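Local coordinates for tripeptidase (Staphylococcus aureus subsp. aureus, PDB 3RZA), which probably hydrolyses short peptides as a metal-dependent tripeptidase of the M20 peptidase family, at residues 181-195 with 353-365. Residues are numbered along the deposited sequence; the frame is centred on the assembly and turned at random. Where two conformers were deposited one is given.
Sequences FGYAIDASADVGTTV and IPSVILGVGYEKI. With ZN (zinc ion), chain C.
Y362 meets D186 beside the zinc ion: the phenol OH donates to D186 OD1 over 2.8 Å, reaching that oxygen from above the carboxylate plane, with ring and carboxylate planes 78° apart. The same OD1 binds the zinc at 2.1 Å; Y362 is thus a second-shell residue, which probably fixes the rotation of the first-shell carboxylate. D186 CG stands anti to the backbone N (chi1 -169°), which turns the carboxylate toward the metal, where H98, D129 and a water complete the site. V360 CB packs on one face of the Y362 ring, and a water joins Y362 OH to S188 OG.

Behind the site, strands 181-184 and 355-359 run parallel, tied by four backbone hydrogen bonds, from G182 N to P354 O at one end to L358 N to A184 O at the other. A beta bulge between A184 and A187 shifts the register by one, after which A187 N bonds L358 O, and V360 N bonds A187 O at 3.0 Å. The chain then loops back through a type II turn at D190-T193, and V195 pairs antiparallel with I357 on the other side of strand 355-359, V195 N reaching I357 O at 2.7 Å. Along one face V356 CG2 is wedged between Y183 CD1 and T194 CG2, both at 3.4 Å, the methyl pair being tight; on the other, I357 CD1 lies against A184 CB (3.6 Å). Strand 355-359 is thus central in the mixed sheet, beside the zinc ligands H98, at the end of strand 93-98, and D186, past the corner at I185, as in the catalytic domain of M20 metallopeptidases.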
loop_
_atom_site.group_PDB
_atom_site.type_symbol
_atom_site.label_atom_id
_atom_site.label_comp_id
_atom_site.label_asym_id
_atom_site.label_seq_id
_atom_site.Cartn_x
_atom_site.Cartn_y
_atom_site.Cartn_z
ATOM N N PHE A 181 2.591 19.772 42.159
ATOM C CA PHE A 181 3.304 19.710 40.871
ATOM C C PHE A 181 4.086 18.410 40.778
ATOM O O PHE A 181 4.176 17.652 41.760
ATOM C CB PHE A 181 4.250 20.922 40.691
ATOM C CG PHE A 181 5.184 21.164 41.864
ATOM C CD1 PHE A 181 6.382 20.427 42.006
ATOM C CD2 PHE A 181 4.886 22.136 42.818
ATOM C CE1 PHE A 181 7.238 20.648 43.087
ATOM C CE2 PHE A 181 5.753 22.372 43.894
ATOM C CZ PHE A 181 6.923 21.610 44.037
ATOM N N GLY A 182 4.654 18.137 39.608
ATOM C CA GLY A 182 5.523 16.994 39.481
ATOM C C GLY A 182 6.215 16.760 38.182
ATOM O O GLY A 182 6.340 17.655 37.371
ATOM N N TYR A 183 6.757 15.551 38.046
ATOM C CA TYR A 183 7.761 15.250 37.052
ATOM C C TYR A 183 7.491 13.927 36.389
ATOM O O TYR A 183 7.372 12.911 37.082
ATOM C CB TYR A 183 9.134 15.208 37.702
ATOM C CG TYR A 183 9.474 16.511 38.356
ATOM C CD1 TYR A 183 9.906 17.600 37.591
ATOM C CD2 TYR A 183 9.264 16.700 39.736
ATOM C CE1 TYR A 183 10.188 18.830 38.192
ATOM C CE2 TYR A 183 9.533 17.925 40.341
ATOM C CZ TYR A 183 10.001 18.987 39.568
ATOM O OH TYR A 183 10.242 20.216 40.172
ATOM N N ALA A 184 7.400 13.929 35.060
ATOM C CA ALA A 184 7.457 12.691 34.272
ATOM C C ALA A 184 8.919 12.373 33.986
ATOM O O ALA A 184 9.605 13.169 33.370
ATOM C CB ALA A 184 6.660 12.839 33.003
ATOM N N ILE A 185 9.396 11.221 34.469
ATOM C CA ILE A 185 10.793 10.818 34.327
ATOM C C ILE A 185 10.892 10.045 33.009
ATOM O O ILE A 185 11.019 8.811 32.998
ATOM C CB ILE A 185 11.290 9.951 35.562
ATOM C CG1 ILE A 185 10.951 10.644 36.915
ATOM C CG2 ILE A 185 12.807 9.689 35.466
ATOM C CD1 ILE A 185 11.194 9.755 38.138
ATOM N N ASP A 186 10.792 10.770 31.890
ATOM C CA ASP A 186 10.548 10.152 30.582
ATOM C C ASP A 186 10.781 11.100 29.352
ATOM O O ASP A 186 10.016 11.068 28.404
ATOM C CB ASP A 186 9.089 9.595 30.554
ATOM C CG ASP A 186 8.804 8.688 29.351
ATOM O OD1 ASP A 186 9.714 7.955 28.922
ATOM O OD2 ASP A 186 7.657 8.691 28.846
ATOM N N ALA A 187 11.851 11.897 29.375
ATOM C CA ALA A 187 12.234 12.763 28.228
ATOM C C ALA A 187 13.479 12.212 27.517
ATOM O O ALA A 187 14.415 11.748 28.179
ATOM C CB ALA A 187 12.481 14.175 28.707
ATOM N N SER A 188 13.476 12.248 26.177
ATOM C CA SER A 188 14.685 11.983 25.367
ATOM C C SER A 188 15.563 13.223 25.379
ATOM O O SER A 188 15.517 14.053 24.474
ATOM C CB SER A 188 14.312 11.605 23.922
ATOM O OG SER A 188 13.568 10.398 23.888
ATOM N N ALA A 189 16.324 13.366 26.445
ATOM C CA ALA A 189 17.213 14.500 26.640
ATOM C C ALA A 189 18.232 14.094 27.697
ATOM O O ALA A 189 18.022 13.148 28.441
ATOM C CB ALA A 189 16.431 15.767 27.086
ATOM N N ASP A 190 19.344 14.801 27.730
ATOM C CA ASP A 190 20.392 14.540 28.708
ATOM C C ASP A 190 19.826 14.689 30.136
ATOM O O ASP A 190 18.925 15.531 30.383
ATOM C CB ASP A 190 21.559 15.527 28.530
ATOM C CG ASP A 190 22.260 15.425 27.152
ATOM O OD1 ASP A 190 22.068 14.437 26.394
ATOM O OD2 ASP A 190 23.006 16.371 26.837
ATOM N N VAL A 191 20.353 13.904 31.074
ATOM C CA VAL A 191 19.997 14.093 32.491
ATOM C C VAL A 191 20.419 15.518 32.955
ATOM O O VAL A 191 21.532 15.977 32.654
ATOM C CB VAL A 191 20.592 13.008 33.405
ATOM C CG1 VAL A 191 20.130 13.198 34.862
ATOM C CG2 VAL A 191 20.190 11.596 32.904
ATOM N N GLY A 192 19.478 16.229 33.595
ATOM C CA GLY A 192 19.655 17.628 33.999
ATOM C C GLY A 192 19.096 18.624 32.982
ATOM O O GLY A 192 19.171 19.833 33.198
ATOM N N THR A 193 18.557 18.117 31.865
ATOM C CA THR A 193 17.712 18.899 30.954
ATOM C C THR A 193 16.247 18.607 31.249
ATOM O O THR A 193 15.886 17.454 31.492
ATOM C CB THR A 193 18.053 18.566 29.494
ATOM O OG1 THR A 193 19.422 18.934 29.270
ATOM C CG2 THR A 193 17.139 19.322 28.515
ATOM N N THR A 194 15.418 19.664 31.258
ATOM C CA THR A 194 13.985 19.575 31.611
ATOM C C THR A 194 13.167 20.045 30.419
ATOM O O THR A 194 13.396 21.131 29.911
ATOM C CB THR A 194 13.653 20.488 32.837
ATOM O OG1 THR A 194 14.536 20.170 33.903
ATOM C CG2 THR A 194 12.218 20.302 33.308
ATOM N N VAL A 195 12.223 19.211 29.967
ATOM C CA VAL A 195 11.234 19.619 29.000
ATOM C C VAL A 195 10.139 20.425 29.717
ATOM O O VAL A 195 9.448 19.873 30.584
ATOM C CB VAL A 195 10.586 18.400 28.324
ATOM C CG1 VAL A 195 9.438 18.842 27.439
ATOM C CG2 VAL A 195 11.631 17.579 27.553
ATOM N N ILE A 353 -2.309 19.821 37.367
ATOM C CA ILE A 353 -1.093 19.606 38.160
ATOM C C ILE A 353 0.105 19.955 37.253
ATOM O O ILE A 353 0.401 19.164 36.340
ATOM C CB ILE A 353 -0.974 18.105 38.644
ATOM C CG1 ILE A 353 -2.190 17.682 39.493
ATOM C CG2 ILE A 353 0.298 17.908 39.438
ATOM C CD1 ILE A 353 -2.191 16.201 39.872
ATOM N N PRO A 354 0.761 21.148 37.456
ATOM C CA PRO A 354 1.931 21.537 36.663
ATOM C C PRO A 354 2.995 20.451 36.591
ATOM O O PRO A 354 3.499 20.021 37.621
ATOM C CB PRO A 354 2.474 22.760 37.418
ATOM C CG PRO A 354 1.290 23.377 38.010
ATOM C CD PRO A 354 0.305 22.284 38.285
ATOM N N SER A 355 3.280 19.989 35.382
ATOM C CA SER A 355 4.169 18.857 35.176
ATOM C C SER A 355 5.170 19.170 34.076
ATOM O O SER A 355 4.800 19.707 33.044
ATOM C CB SER A 355 3.369 17.614 34.833
ATOM O OG SER A 355 2.398 17.344 35.837
ATOM N N VAL A 356 6.435 18.838 34.328
ATOM C CA VAL A 356 7.521 18.956 33.353
ATOM C C VAL A 356 8.188 17.582 33.271
ATOM O O VAL A 356 7.947 16.718 34.129
ATOM C CB VAL A 356 8.533 20.081 33.772
ATOM C CG1 VAL A 356 7.775 21.406 33.997
ATOM C CG2 VAL A 356 9.302 19.694 34.995
ATOM N N ILE A 357 9.012 17.383 32.246
ATOM C CA ILE A 357 9.487 16.064 31.872
ATOM C C ILE A 357 11.013 16.087 31.994
ATOM O O ILE A 357 11.667 16.919 31.362
ATOM C CB ILE A 357 9.066 15.645 30.414
ATOM C CG1 ILE A 357 7.710 16.246 30.003
ATOM C CG2 ILE A 357 9.013 14.115 30.273
ATOM C CD1 ILE A 357 6.524 15.807 30.927
ATOM N N LEU A 358 11.559 15.184 32.816
ATOM C CA LEU A 358 12.984 15.126 33.091
ATOM C C LEU A 358 13.683 14.276 32.050
ATOM O O LEU A 358 13.204 13.182 31.716
ATOM C CB LEU A 358 13.243 14.508 34.466
ATOM C CG LEU A 358 12.631 15.206 35.670
ATOM C CD1 LEU A 358 12.906 14.359 36.929
ATOM C CD2 LEU A 358 13.147 16.651 35.816
ATOM N N GLY A 359 14.833 14.750 31.571
ATOM C CA GLY A 359 15.687 13.957 30.706
ATOM C C GLY A 359 16.155 12.701 31.410
ATOM O O GLY A 359 16.603 12.774 32.556
ATOM N N VAL A 360 15.989 11.546 30.749
ATOM C CA VAL A 360 16.422 10.252 31.258
ATOM C C VAL A 360 17.842 9.870 30.735
ATOM O O VAL A 360 18.525 9.019 31.340
ATOM C CB VAL A 360 15.381 9.141 30.898
ATOM C CG1 VAL A 360 15.815 7.759 31.422
ATOM C CG2 VAL A 360 14.015 9.501 31.474
ATOM N N GLY A 361 18.273 10.453 29.600
ATOM C CA GLY A 361 19.568 10.109 29.000
ATOM C C GLY A 361 19.622 8.761 28.258
ATOM O O GLY A 361 20.694 8.360 27.787
ATOM N N TYR A 362 18.477 8.089 28.102
ATOM C CA TYR A 362 18.412 6.867 27.285
ATOM C C TYR A 362 18.627 7.237 25.810
ATOM O O TYR A 362 18.442 8.404 25.411
ATOM C CB TYR A 362 17.122 6.041 27.521
ATOM C CG TYR A 362 15.778 6.793 27.584
ATOM C CD1 TYR A 362 15.446 7.813 26.670
ATOM C CD2 TYR A 362 14.810 6.434 28.515
ATOM C CE1 TYR A 362 14.218 8.466 26.724
ATOM C CE2 TYR A 362 13.560 7.105 28.563
ATOM C CZ TYR A 362 13.286 8.114 27.647
ATOM O OH TYR A 362 12.068 8.799 27.643
ATOM N N GLU A 363 19.095 6.276 25.023
ATOM C CA GLU A 363 19.533 6.553 23.644
ATOM C C GLU A 363 19.057 5.481 22.677
ATOM O O GLU A 363 18.955 4.316 23.054
ATOM C CB GLU A 363 21.039 6.643 23.612
ATOM C CG GLU A 363 21.603 7.960 24.207
ATOM C CD GLU A 363 23.118 8.039 24.107
ATOM O OE1 GLU A 363 23.745 6.981 23.856
ATOM O OE2 GLU A 363 23.683 9.153 24.276
ATOM N N LYS A 364 18.791 5.910 21.430
ATOM C CA LYS A 364 18.319 5.035 20.351
ATOM C C LYS A 364 17.087 4.228 20.779
ATOM O O LYS A 364 16.972 3.015 20.486
ATOM C CB LYS A 364 19.447 4.121 19.862
ATOM C CG LYS A 364 20.695 4.869 19.387
ATOM C CD LYS A 364 21.313 4.165 18.166
ATOM C CE LYS A 364 22.533 4.899 17.649
ATOM N NZ LYS A 364 23.654 4.694 18.576
ATOM N N ILE A 365 16.161 4.911 21.463
ATOM C CA ILE A 365 14.967 4.257 22.015
ATOM C C ILE A 365 14.060 3.801 20.869
ATOM O O ILE A 365 14.150 4.312 19.769
ATOM C CB ILE A 365 14.197 5.150 23.061
ATOM C CG1 ILE A 365 13.599 6.434 22.419
ATOM C CG2 ILE A 365 15.131 5.510 24.231
ATOM C CD1 ILE A 365 12.696 7.252 23.378
HETATM ZN ZN ZN C . 8.807 6.556 27.576
HETATM O O HOH W 1 10.813 9.422 24.825
HETATM O O HOH W 2 16.842 15.027 33.972
HETATM O O HOH W 3 8.341 7.287 25.678
#